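Long-range contacts in putative sugar binding protein (Salmonella enterica subsp. enterica serovar Typhimurium, PDB 3KNZ), which probably binds a phosphosugar or related carbohydrate derivative through paired SIS-type domains, its exact activity being unproven: residues D37-A42 / A173-G178; R52-G57 / A99-I104; R189-R194 / E322-F327; P203-A208 / F316-D321; R227-A232 / S273-L278. All coordinates share one frame; numbering follows the deposited sequence.

Interaction 1: residues D37-A42 / A173-G178; sequences DLWRAA and ALAVAG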
# COMPACT_ATOMS: atom_id res chain seq x y z
N ASP A 37 8.74 -19.64 22.21
CA ASP A 37 8.39 -18.24 22.06
C ASP A 37 7.10 -18.11 21.24
O ASP A 37 6.19 -17.38 21.63
CB ASP A 37 9.53 -17.43 21.44
CG ASP A 37 10.01 -17.98 20.12
OD1 ASP A 37 9.81 -19.19 19.87
OD2 ASP A 37 10.60 -17.21 19.34
N LEU A 38 7.01 -18.84 20.13
CA LEU A 38 5.80 -18.80 19.32
C LEU A 38 4.61 -19.33 20.13
O LEU A 38 3.52 -18.75 20.07
CB LEU A 38 5.96 -19.62 18.04
CG LEU A 38 6.99 -19.10 17.04
CD1 LEU A 38 7.05 -20.03 15.84
CD2 LEU A 38 6.69 -17.68 16.62
N TRP A 39 4.83 -20.40 20.87
CA TRP A 39 3.76 -20.97 21.69
C TRP A 39 3.29 -20.01 22.79
O TRP A 39 2.08 -19.87 22.99
CB TRP A 39 4.16 -22.34 22.26
CG TRP A 39 4.12 -23.39 21.19
CD1 TRP A 39 5.15 -23.82 20.40
CD2 TRP A 39 2.96 -24.12 20.75
NE1 TRP A 39 4.71 -24.78 19.51
CE2 TRP A 39 3.37 -24.98 19.71
CE3 TRP A 39 1.62 -24.13 21.15
CZ2 TRP A 39 2.48 -25.84 19.06
CZ3 TRP A 39 0.74 -24.98 20.51
CH2 TRP A 39 1.17 -25.83 19.48
N ARG A 40 4.20 -19.35 23.49
CA ARG A 40 3.80 -18.39 24.52
C ARG A 40 2.90 -17.32 23.91
O ARG A 40 1.88 -16.95 24.49
CB ARG A 40 5.00 -17.73 25.20
CG ARG A 40 5.73 -18.63 26.17
CD ARG A 40 6.79 -17.87 26.96
NE ARG A 40 7.83 -17.32 26.09
CZ ARG A 40 8.91 -17.99 25.68
NH1 ARG A 40 9.11 -19.26 26.04
NH2 ARG A 40 9.79 -17.39 24.89
N ALA A 41 3.30 -16.82 22.74
CA ALA A 41 2.52 -15.81 22.03
C ALA A 41 1.16 -16.37 21.61
O ALA A 41 0.15 -15.68 21.68
CB ALA A 41 3.29 -15.30 20.80
N ALA A 42 1.14 -17.63 21.18
CA ALA A 42 -0.11 -18.27 20.80
C ALA A 42 -1.02 -18.42 22.02
O ALA A 42 -2.23 -18.20 21.94
CB ALA A 42 0.16 -19.61 20.16
N ALA A 173 1.32 -18.79 13.03
CA ALA A 173 -0.05 -19.16 12.68
C ALA A 173 -0.36 -20.61 13.06
O ALA A 173 -1.46 -20.92 13.53
CB ALA A 173 -0.30 -18.94 11.19
N LEU A 174 0.61 -21.50 12.83
CA LEU A 174 0.47 -22.91 13.20
C LEU A 174 0.43 -23.09 14.71
O LEU A 174 -0.25 -23.99 15.22
CB LEU A 174 1.58 -23.76 12.57
CG LEU A 174 1.27 -24.32 11.17
CD1 LEU A 174 0.39 -23.40 10.35
CD2 LEU A 174 2.56 -24.68 10.43
N ALA A 175 1.17 -22.23 15.42
CA ALA A 175 1.18 -22.27 16.88
C ALA A 175 -0.19 -21.84 17.41
O ALA A 175 -0.72 -22.46 18.34
CB ALA A 175 2.28 -21.37 17.43
N VAL A 176 -0.78 -20.80 16.81
CA VAL A 176 -2.10 -20.33 17.23
C VAL A 176 -3.16 -21.39 16.94
O VAL A 176 -4.03 -21.65 17.78
CB VAL A 176 -2.48 -18.99 16.54
CG1 VAL A 176 -3.95 -18.66 16.78
CG2 VAL A 176 -1.57 -17.86 17.02
N ALA A 177 -3.07 -22.02 15.77
CA ALA A 177 -4.03 -23.08 15.41
C ALA A 177 -3.90 -24.27 16.37
O ALA A 177 -4.89 -24.90 16.73
CB ALA A 177 -3.83 -23.52 13.95
N GLY A 178 -2.67 -24.56 16.80
CA GLY A 178 -2.44 -25.65 17.74
C GLY A 178 -3.07 -25.38 19.10
O GLY A 178 -3.83 -26.20 19.61

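Interaction 2: residues R52-G57 / A99-I104; sequences RIILTG and ALVVGI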
# COMPACT_ATOMS: atom_id res chain seq x y z
N ARG A 52 -7.77 -9.62 16.47
CA ARG A 52 -7.16 -9.52 15.13
C ARG A 52 -5.64 -9.43 15.21
O ARG A 52 -5.07 -9.08 16.26
CB ARG A 52 -7.71 -8.30 14.39
CG ARG A 52 -7.24 -6.95 14.96
CD ARG A 52 -8.01 -5.75 14.40
NE ARG A 52 -8.19 -5.79 12.94
CZ ARG A 52 -9.28 -6.22 12.32
NH1 ARG A 52 -10.34 -6.64 13.00
NH2 ARG A 52 -9.33 -6.22 10.99
N ILE A 53 -4.96 -9.77 14.12
CA ILE A 53 -3.51 -9.61 14.08
C ILE A 53 -3.20 -8.45 13.14
O ILE A 53 -3.81 -8.31 12.09
CB ILE A 53 -2.74 -10.88 13.60
CG1 ILE A 53 -2.93 -12.07 14.55
CG2 ILE A 53 -1.23 -10.58 13.48
CD1 ILE A 53 -4.21 -12.81 14.35
N ILE A 54 -2.26 -7.60 13.56
CA ILE A 54 -1.82 -6.46 12.76
C ILE A 54 -0.31 -6.62 12.56
O ILE A 54 0.45 -6.53 13.52
CB ILE A 54 -2.10 -5.13 13.48
CG1 ILE A 54 -3.61 -4.97 13.75
CG2 ILE A 54 -1.58 -3.96 12.68
CD1 ILE A 54 -3.96 -3.71 14.55
N LEU A 55 0.10 -6.89 11.33
CA LEU A 55 1.53 -7.01 10.99
C LEU A 55 1.99 -5.67 10.43
O LEU A 55 1.42 -5.18 9.45
CB LEU A 55 1.75 -8.09 9.94
CG LEU A 55 1.11 -9.45 10.20
CD1 LEU A 55 1.50 -10.40 9.08
CD2 LEU A 55 1.52 -10.00 11.55
N THR A 56 3.01 -5.07 11.03
CA THR A 56 3.47 -3.76 10.57
C THR A 56 4.98 -3.71 10.37
O THR A 56 5.74 -4.33 11.11
CB THR A 56 3.05 -2.64 11.54
OG1 THR A 56 3.23 -1.37 10.89
CG2 THR A 56 3.87 -2.69 12.84
N GLY A 57 5.40 -2.96 9.36
CA GLY A 57 6.81 -2.83 9.02
C GLY A 57 6.99 -2.17 7.66
O GLY A 57 6.03 -1.70 7.04
N ALA A 99 -5.88 -6.22 19.51
CA ALA A 99 -5.10 -6.89 18.49
C ALA A 99 -3.73 -7.32 18.98
O ALA A 99 -3.26 -6.87 20.04
CB ALA A 99 -4.91 -5.96 17.30
N LEU A 100 -3.11 -8.21 18.22
CA LEU A 100 -1.74 -8.58 18.45
C LEU A 100 -0.98 -7.82 17.37
O LEU A 100 -1.08 -8.13 16.19
CB LEU A 100 -1.51 -10.08 18.28
CG LEU A 100 -0.04 -10.50 18.25
CD1 LEU A 100 0.59 -10.28 19.61
CD2 LEU A 100 0.08 -11.94 17.83
N VAL A 101 -0.27 -6.77 17.78
CA VAL A 101 0.50 -5.99 16.83
C VAL A 101 1.90 -6.57 16.78
O VAL A 101 2.61 -6.58 17.79
CB VAL A 101 0.54 -4.50 17.21
CG1 VAL A 101 1.53 -3.77 16.33
CG2 VAL A 101 -0.85 -3.89 17.08
N VAL A 102 2.29 -7.08 15.62
CA VAL A 102 3.60 -7.66 15.44
C VAL A 102 4.47 -6.70 14.65
O VAL A 102 4.19 -6.41 13.49
CB VAL A 102 3.54 -9.00 14.69
CG1 VAL A 102 4.93 -9.61 14.59
CG2 VAL A 102 2.57 -9.96 15.36
N GLY A 103 5.51 -6.19 15.29
CA GLY A 103 6.43 -5.28 14.63
C GLY A 103 7.50 -6.12 13.99
O GLY A 103 8.08 -6.98 14.65
N ILE A 104 7.75 -5.89 12.70
CA ILE A 104 8.72 -6.67 11.94
C ILE A 104 9.82 -5.79 11.35
O ILE A 104 9.56 -4.76 10.73
CB ILE A 104 8.05 -7.43 10.78
CG1 ILE A 104 6.77 -8.12 11.25
CG2 ILE A 104 9.02 -8.43 10.15
CD1 ILE A 104 5.97 -8.73 10.13

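Interaction 3: residues R189-R194 / E322-F327; sequences RSLLLR and EDFAVF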
# COMPACT_ATOMS: atom_id res chain seq x y z
N ARG A 189 1.52 -32.49 10.64
CA ARG A 189 2.51 -33.28 9.92
C ARG A 189 2.44 -33.04 8.42
O ARG A 189 3.46 -33.02 7.74
CB ARG A 189 2.33 -34.77 10.22
CG ARG A 189 3.49 -35.64 9.72
CD ARG A 189 3.31 -37.12 10.08
NE ARG A 189 2.09 -37.68 9.50
CZ ARG A 189 1.76 -38.97 9.53
NH1 ARG A 189 2.55 -39.88 10.09
NH2 ARG A 189 0.62 -39.35 8.97
N SER A 190 1.22 -32.86 7.91
CA SER A 190 1.00 -32.64 6.49
C SER A 190 1.56 -31.29 6.03
O SER A 190 2.19 -31.19 4.97
CB SER A 190 -0.49 -32.72 6.16
OG SER A 190 -0.71 -32.58 4.77
N LEU A 191 1.31 -30.25 6.82
CA LEU A 191 1.81 -28.92 6.49
C LEU A 191 3.34 -28.91 6.51
O LEU A 191 3.97 -28.26 5.67
CB LEU A 191 1.22 -27.86 7.45
CG LEU A 191 -0.25 -27.49 7.17
CD1 LEU A 191 -0.96 -26.91 8.37
CD2 LEU A 191 -0.32 -26.55 5.97
N LEU A 192 3.94 -29.64 7.45
CA LEU A 192 5.40 -29.70 7.53
C LEU A 192 5.97 -30.46 6.33
O LEU A 192 6.98 -30.04 5.76
CB LEU A 192 5.87 -30.28 8.88
CG LEU A 192 5.56 -29.42 10.12
CD1 LEU A 192 6.08 -30.08 11.39
CD2 LEU A 192 6.12 -28.00 10.00
N LEU A 193 5.33 -31.57 5.95
CA LEU A 193 5.73 -32.30 4.73
C LEU A 193 5.80 -31.34 3.55
O LEU A 193 6.82 -31.25 2.86
CB LEU A 193 4.71 -33.38 4.37
CG LEU A 193 5.02 -34.84 4.66
CD1 LEU A 193 3.78 -35.73 4.55
CD2 LEU A 193 6.08 -35.28 3.67
N ARG A 194 4.70 -30.62 3.33
CA ARG A 194 4.61 -29.69 2.23
C ARG A 194 5.73 -28.64 2.27
O ARG A 194 6.39 -28.41 1.26
CB ARG A 194 3.23 -29.03 2.19
CG ARG A 194 2.12 -29.99 1.79
CD ARG A 194 0.94 -29.23 1.23
NE ARG A 194 0.02 -28.72 2.24
CZ ARG A 194 -0.66 -27.59 2.13
NH1 ARG A 194 -0.48 -26.76 1.11
NH2 ARG A 194 -1.49 -27.25 3.11
N GLU A 322 -0.05 -24.30 -3.18
CA GLU A 322 -0.86 -23.07 -3.10
C GLU A 322 -0.48 -22.18 -1.92
O GLU A 322 -0.74 -20.98 -1.94
CB GLU A 322 -2.37 -23.34 -3.08
CG GLU A 322 -2.92 -24.04 -1.87
CD GLU A 322 -2.69 -25.54 -1.91
OE1 GLU A 322 -2.10 -26.01 -2.91
OE2 GLU A 322 -3.10 -26.23 -0.96
N ASP A 323 0.14 -22.74 -0.89
CA ASP A 323 0.52 -21.94 0.26
C ASP A 323 2.02 -21.64 0.27
O ASP A 323 2.43 -20.52 0.59
CB ASP A 323 0.14 -22.65 1.56
CG ASP A 323 -1.37 -22.80 1.75
OD1 ASP A 323 -2.10 -21.81 1.56
OD2 ASP A 323 -1.82 -23.91 2.11
N PHE A 324 2.83 -22.61 -0.14
CA PHE A 324 4.27 -22.47 0.00
C PHE A 324 5.05 -22.13 -1.26
O PHE A 324 6.27 -21.95 -1.20
CB PHE A 324 4.83 -23.72 0.68
CG PHE A 324 4.01 -24.15 1.87
CD1 PHE A 324 3.78 -23.26 2.92
CD2 PHE A 324 3.48 -25.42 1.95
CE1 PHE A 324 3.01 -23.63 4.02
CE2 PHE A 324 2.71 -25.80 3.05
CZ PHE A 324 2.48 -24.90 4.08
N ALA A 325 4.36 -22.01 -2.39
CA ALA A 325 5.03 -21.63 -3.63
C ALA A 325 5.69 -20.24 -3.49
O ALA A 325 6.54 -19.86 -4.29
CB ALA A 325 4.05 -21.63 -4.79
N VAL A 326 5.29 -19.49 -2.48
CA VAL A 326 5.87 -18.17 -2.26
C VAL A 326 7.39 -18.27 -2.04
O VAL A 326 8.14 -17.35 -2.38
CB VAL A 326 5.19 -17.42 -1.09
CG1 VAL A 326 3.71 -17.21 -1.41
CG2 VAL A 326 5.36 -18.18 0.21
N PHE A 327 7.86 -19.38 -1.49
CA PHE A 327 9.29 -19.58 -1.26
C PHE A 327 10.04 -19.88 -2.57
O PHE A 327 11.27 -19.76 -2.63
CB PHE A 327 9.52 -20.73 -0.27
CG PHE A 327 8.90 -20.51 1.10
CD1 PHE A 327 9.49 -19.64 2.02
CD2 PHE A 327 7.78 -21.21 1.49
CE1 PHE A 327 8.94 -19.45 3.28
CE2 PHE A 327 7.23 -21.03 2.75
CZ PHE A 327 7.81 -20.14 3.64

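Interaction 4: residues P203-A208 / F316-D321; sequences PALVTA and FPFVND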
# COMPACT_ATOMS: atom_id res chain seq x y z
N PRO A 203 17.00 -26.01 -4.13
CA PRO A 203 18.32 -26.06 -4.74
C PRO A 203 18.29 -26.22 -6.25
O PRO A 203 19.09 -25.60 -6.96
CB PRO A 203 18.95 -27.28 -4.07
CG PRO A 203 18.28 -27.35 -2.75
CD PRO A 203 16.86 -26.94 -3.01
N ALA A 204 17.36 -27.03 -6.75
CA ALA A 204 17.24 -27.24 -8.18
C ALA A 204 16.77 -25.95 -8.84
O ALA A 204 17.22 -25.61 -9.94
CB ALA A 204 16.28 -28.38 -8.48
N LEU A 205 15.88 -25.22 -8.17
CA LEU A 205 15.36 -23.94 -8.68
C LEU A 205 16.46 -22.87 -8.73
O LEU A 205 16.47 -22.03 -9.63
CB LEU A 205 14.17 -23.46 -7.85
CG LEU A 205 13.54 -22.12 -8.21
CD1 LEU A 205 13.12 -22.05 -9.67
CD2 LEU A 205 12.35 -21.86 -7.30
N VAL A 206 17.36 -22.89 -7.75
CA VAL A 206 18.47 -21.94 -7.73
C VAL A 206 19.39 -22.17 -8.94
O VAL A 206 19.83 -21.21 -9.59
CB VAL A 206 19.30 -22.07 -6.42
CG1 VAL A 206 20.58 -21.23 -6.50
CG2 VAL A 206 18.46 -21.66 -5.21
N THR A 207 19.66 -23.43 -9.26
CA THR A 207 20.50 -23.78 -10.41
C THR A 207 19.83 -23.39 -11.72
O THR A 207 20.49 -22.93 -12.65
CB THR A 207 20.84 -25.29 -10.43
OG1 THR A 207 21.51 -25.64 -9.22
CG2 THR A 207 21.72 -25.64 -11.63
N ALA A 208 18.51 -23.59 -11.79
CA ALA A 208 17.76 -23.29 -13.00
C ALA A 208 17.62 -21.78 -13.17
O ALA A 208 17.69 -21.26 -14.29
CB ALA A 208 16.38 -23.95 -12.94
N PHE A 316 9.94 -24.10 -15.59
CA PHE A 316 10.53 -24.93 -14.55
C PHE A 316 9.44 -25.67 -13.78
O PHE A 316 8.39 -25.11 -13.50
CB PHE A 316 11.35 -24.04 -13.62
CG PHE A 316 11.91 -24.76 -12.42
CD1 PHE A 316 13.16 -25.36 -12.47
CD2 PHE A 316 11.18 -24.83 -11.24
CE1 PHE A 316 13.67 -26.03 -11.37
CE2 PHE A 316 11.69 -25.48 -10.13
CZ PHE A 316 12.94 -26.09 -10.20
N PRO A 317 9.71 -26.93 -13.41
CA PRO A 317 8.72 -27.72 -12.68
C PRO A 317 8.55 -27.33 -11.21
O PRO A 317 8.96 -28.06 -10.32
CB PRO A 317 9.28 -29.15 -12.79
CG PRO A 317 10.75 -28.96 -12.92
CD PRO A 317 10.93 -27.70 -13.70
N PHE A 318 7.95 -26.17 -10.95
CA PHE A 318 7.73 -25.73 -9.58
C PHE A 318 6.86 -26.71 -8.83
O PHE A 318 6.01 -27.36 -9.42
CB PHE A 318 7.00 -24.38 -9.56
CG PHE A 318 7.79 -23.25 -10.13
CD1 PHE A 318 8.58 -22.46 -9.32
CD2 PHE A 318 7.72 -22.96 -11.48
CE1 PHE A 318 9.31 -21.42 -9.84
CE2 PHE A 318 8.44 -21.92 -12.01
CZ PHE A 318 9.24 -21.14 -11.19
N VAL A 319 7.08 -26.81 -7.52
CA VAL A 319 6.22 -27.61 -6.67
C VAL A 319 4.82 -27.01 -6.72
O VAL A 319 3.82 -27.73 -6.71
CB VAL A 319 6.76 -27.67 -5.21
CG1 VAL A 319 5.74 -28.27 -4.26
CG2 VAL A 319 8.07 -28.45 -5.17
N ASN A 320 4.75 -25.68 -6.82
CA ASN A 320 3.46 -24.95 -6.92
C ASN A 320 2.45 -25.18 -5.81
O ASN A 320 1.24 -25.16 -6.05
CB ASN A 320 2.78 -25.18 -8.28
CG ASN A 320 3.00 -24.04 -9.25
OD1 ASN A 320 3.68 -23.06 -8.95
ND2 ASN A 320 2.40 -24.15 -10.42
N ASP A 321 2.94 -25.37 -4.59
CA ASP A 321 2.06 -25.52 -3.44
C ASP A 321 1.27 -24.22 -3.33
O ASP A 321 1.86 -23.13 -3.41
CB ASP A 321 2.91 -25.76 -2.20
CG ASP A 321 2.09 -26.10 -0.99
OD1 ASP A 321 1.29 -25.25 -0.54
OD2 ASP A 321 2.28 -27.22 -0.46

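Interaction 5: residues R227-A232 / S273-L278; sequences RLTGPA and SALIML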
# COMPACT_ATOMS: atom_id res chain seq x y z
N ARG A 227 9.32 -4.02 -15.09
CA ARG A 227 8.05 -4.10 -14.39
C ARG A 227 7.77 -5.58 -14.14
O ARG A 227 7.91 -6.41 -15.04
CB ARG A 227 6.95 -3.49 -15.25
CG ARG A 227 7.28 -2.11 -15.82
CD ARG A 227 7.27 -1.02 -14.76
NE ARG A 227 7.68 0.26 -15.32
CZ ARG A 227 7.56 1.44 -14.70
NH1 ARG A 227 7.01 1.52 -13.50
NH2 ARG A 227 7.97 2.55 -15.30
N LEU A 228 7.38 -5.90 -12.91
CA LEU A 228 7.08 -7.28 -12.54
C LEU A 228 5.60 -7.37 -12.24
O LEU A 228 5.05 -6.48 -11.60
CB LEU A 228 7.83 -7.66 -11.26
CG LEU A 228 9.30 -7.28 -11.21
CD1 LEU A 228 9.93 -7.88 -9.95
CD2 LEU A 228 10.01 -7.77 -12.46
N THR A 229 4.95 -8.44 -12.68
CA THR A 229 3.54 -8.62 -12.38
C THR A 229 3.26 -10.06 -12.00
O THR A 229 4.07 -10.95 -12.26
CB THR A 229 2.63 -8.25 -13.57
OG1 THR A 229 1.26 -8.18 -13.13
CG2 THR A 229 2.76 -9.27 -14.68
N GLY A 230 2.12 -10.27 -11.37
CA GLY A 230 1.72 -11.61 -10.97
C GLY A 230 0.35 -11.59 -10.36
O GLY A 230 -0.19 -10.52 -10.07
N PRO A 231 -0.23 -12.78 -10.14
CA PRO A 231 -1.55 -12.85 -9.54
C PRO A 231 -1.51 -12.36 -8.10
O PRO A 231 -0.44 -12.28 -7.51
CB PRO A 231 -1.90 -14.34 -9.59
CG PRO A 231 -0.58 -15.03 -9.64
CD PRO A 231 0.33 -14.11 -10.41
N ALA A 232 -2.68 -12.01 -7.56
CA ALA A 232 -2.81 -11.53 -6.19
C ALA A 232 -2.03 -12.40 -5.21
O ALA A 232 -1.33 -11.88 -4.33
CB ALA A 232 -4.27 -11.51 -5.80
N SER A 273 9.94 -0.58 -21.77
CA SER A 273 9.87 -1.39 -20.55
C SER A 273 10.03 -2.88 -20.80
O SER A 273 9.73 -3.38 -21.87
CB SER A 273 8.51 -1.20 -19.88
OG SER A 273 8.30 0.15 -19.54
N ALA A 274 10.51 -3.57 -19.76
CA ALA A 274 10.66 -5.02 -19.78
C ALA A 274 9.67 -5.56 -18.77
O ALA A 274 9.50 -5.00 -17.68
CB ALA A 274 12.07 -5.45 -19.42
N LEU A 275 8.98 -6.63 -19.14
CA LEU A 275 8.01 -7.24 -18.25
C LEU A 275 8.49 -8.61 -17.81
O LEU A 275 8.97 -9.40 -18.64
CB LEU A 275 6.66 -7.38 -18.95
CG LEU A 275 5.50 -7.91 -18.09
CD1 LEU A 275 5.21 -6.96 -16.94
CD2 LEU A 275 4.26 -8.13 -18.93
N ILE A 276 8.42 -8.86 -16.51
CA ILE A 276 8.69 -10.17 -15.97
C ILE A 276 7.35 -10.52 -15.36
O ILE A 276 6.81 -9.77 -14.55
CB ILE A 276 9.81 -10.20 -14.92
CG1 ILE A 276 11.15 -9.80 -15.57
CG2 ILE A 276 9.92 -11.60 -14.33
CD1 ILE A 276 12.32 -9.74 -14.62
N MSE A 277 6.80 -11.65 -15.77
CA MSE A 277 5.48 -12.05 -15.35
C MSE A 277 5.57 -13.41 -14.70
O MSE A 277 6.31 -14.28 -15.17
CB MSE A 277 4.58 -12.11 -16.58
CG MSE A 277 3.10 -12.01 -16.31
SE MSE A 277 2.09 -12.18 -17.97
CE MSE A 277 3.26 -11.19 -19.15
N LEU A 278 4.84 -13.58 -13.60
CA LEU A 278 4.78 -14.84 -12.89
C LEU A 278 3.50 -15.56 -13.29
O LEU A 278 2.40 -15.03 -13.12
CB LEU A 278 4.79 -14.62 -11.37
CG LEU A 278 6.00 -13.86 -10.82
CD1 LEU A 278 5.93 -13.73 -9.29
CD2 LEU A 278 7.30 -14.55 -11.24

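Interaction 1: residues D37-A42 / A173-G178
Trp39 and Ala42 of helix 36-47 meet Ala175, Val176 and Gly178 of helix 161-179 where the two helix segments approach to 8.4 Å between axes and cross at -52°, the backbones coming nearest at Ala42 and Val176, whose CA atoms are 4.6 Å apart. Ala175 is the hub. Its methyl CB faces Ala42 CB at 3.9 Å, is flanked by the first side-chain carbon of Leu38, and also lies over one face of the Trp39 indole. The CB of Ala42 is lodged against the backbone as much as against side chains: it sits 3.5 Å from Ala175 O and, on the next residue, 4.0 Å from Val176 CG2. Val176 points away from helix 36-47 at its first side-chain bond, yet CG2, set anti to its own carbonyl carbon, still meets Ala42. Trp39 closes one flank of the crossing. With CG anti to the carbonyl carbon (chi1 -74°), the indole reaches across to the other helix, where its six-membered ring passes Ala175 O, with CZ3 at 3.6 Å, and brings CH2 to 4.0 Å from Gly178 CA. The glycine leaves the place of a side chain to the indole. Leu38 packs further along helix 161-179 on Leu171 and Leu172, while the far side of that helix, through Ala173 and Ala177, rests on helix 59-76. No hydrogen bond links the two segments. Small residues at the crossing let methyl groups and one large aromatic ring press on the helix backbone, so the join depends on apolar shape matching.

Interaction 2: residues R52-G57 / A99-I104
Ile54 and Val101 are paired on neighbouring parallel strands, their side chains crossing at a slant, with Ile54 CB 4.0 Å from Val101 CG2. Ile54 CD1 also reaches back to Ala99 CB at 3.7 Å, so one isoleucine spans two residues of the other strand. On this same sheet face the methylene CG of Arg52 lies against Ala99. The other face carries Leu55 and Val102, which lie alongside each other and point the same way, CD2 to CB 3.9 Å, together with the looser pair Ile53 and Leu100. Five backbone hydrogen bonds hold this register, alternating in direction as parallel strands require; the straightest runs from Ile54 N to Leu100 O (177°), although its donor is tilted out of the carbonyl plane. Beyond the pair, the Arg52 guanidinium is drawn to Asp81 by a salt bridge through NE. Thr56 OG1, anti to its backbone N (chi1 -165°), bonds to Cys83 O, leaving CG2 on the side of strand 99-105. The two are interior strands of a parallel sheet with order 2-1-3-4-5, as in the SIS fold: strand 80-83 flanks 52-56, strand 126-131 flanks 99-105, and helix 59-76 packs on the face bearing Ile53 and Leu55.

Interaction 3: residues R189-R194 / E322-F327
Arg194 meets Glu322, Asp323 and Phe324 in a contact that combines charge with aromatic packing. The charged part is a network in which Arg194 NH1 hydrogen-bonds to Asp323 OD2 at 3.3 Å, with the oxygen near the guanidinium plane and approached on its anti side, from 28° outside the carboxylate plane. A second bond from Arg194 NH2 to the same oxygen is weak. Glu322 OE2 lies 3.4 Å from NH1 but well out of the guanidinium plane, which makes this a charge interaction without a directed N-H. The strongest polar partner of Arg194 is Asp321, whose OD1 also accepts the backbone N-H groups of Asp323 and Phe324. Asp323 in turn uses OD1 for a salt bridge to Arg74 of helix 59-76.

The apolar part centres on Phe324. Its ring presents an edge to helix 185-215: CE2 meets Arg194 CB at 3.4 Å, and CZ meets Leu191 CD2 at 3.8 Å. The bend of the arginine chain at chi3 (-84°) folds the guanidinium back over CE2, one of its faces toward that atom, with the two planes 47° apart. Three acidic side chains around one arginine would probably reinforce its positive charge, tying the turn before helix 326-339 to helix 185-215.

Interaction 4: residues P203-A208 / F316-D321
Leu205 and Ala208 of helix 185-215 face Phe316 and Phe318 on an irregular segment, the nearest CA atoms being those of Ala208 and Phe316 at 7.6 Å; the helix is kinked around Pro203, while the chain at Pro317 makes an inverse gamma turn closed by a bond from Phe318 N to Phe316 O. Phe316 extends its ring toward the helix, CG anti to the backbone N (chi1 174°). One face receives the methyl CD1 of Leu205 in a CH-pi contact, 3.8 Å from the ring centroid and 16° off the normal. The rim carbon CZ comes to 3.6 Å from Leu205 CA, and CD1 of the ring meets Ala208 CB at 3.5 Å. The opposite face is occupied by Pro317 CD. This segment leads from short strand 314-315, the last strand of the second parallel sheet, into helix 326-339, and so sets the loop after the edge strand of that sheet against the long helix 185-215. Leu205 CD1 is shared: besides Phe316 it touches Phe318 CE1 at 3.9 Å. The Phe318 ring lies with one face over Phe316 CD2 and also stacks with Tyr329 of helix 326-339, while Leu205 packs on Ile331 of the same helix.

Interaction 5: residues R227-A232 / S273-L278
Leu228 and Ile276 lie alongside each other on adjacent parallel strands and point the same way, Leu228 CD2 resting 3.5 Å from Ile276 CB and also touching CD1 of that isoleucine. The leucine branch reaches over because CG stands anti to the carbonyl carbon (chi1 -46°). Thr229 and Met277, a selenomethionine, form the matching pair on the other face of the sheet, again side by side, with the threonine methyl CG2 next to Met277 CG. The selenium end then turns away from Thr229 toward helix 284-296. Thr229 OG1 faces the outer neighbour, strand 253-257, and makes a weak bond to Tyr256 O. On the same face Leu275 bends its CD1 to 3.3 Å from Arg227 O. Arg227 folds at chi2 (-72°), and its guanidinium has Ser273 OG near its plane but too distant to bond, at 4.3 Å from NE. Asp225 joins the two residues, taking a salt bridge from Arg227 NH2 and a hydrogen bond with Ser273 OG. The register is set by four backbone bonds, from Arg227 N to Ala274 O (2.8 Å) through to Leu278 N and Thr229 O (3.1 Å). Past the strand, Pro231 CD rests on Leu278 O. Backbone bonding and hydrocarbon pairing thus fix the two as neighbouring interior strands of the second sheet, whereas Asp225 gathers the polar groups at their beginning, where an imidazole bound beside Arg227 is probably from the crystallisation liquor.

How the interactions relate
Interactions 2 and 5 join neighbouring interior strands of two parallel sheets of the same 2-1-3-4-5 order, their centres about 29 Å apart on opposite sides of the chain's centre, consistent with two SIS-type domains in tandem. Along the chain, interaction 2 is nested within interaction 1, which packs helices 36-47 and 161-179 in the first domain. Interaction 5 is nested within interaction 4, and that within interaction 3. Interactions 3 and 4 share helix 185-215, with centres about 14 Å apart, and touch through Arg194 and Asp321. Leu174 touches Leu191, connecting interaction 1 to interaction 3, so the long helix 185-215 bridges both halves.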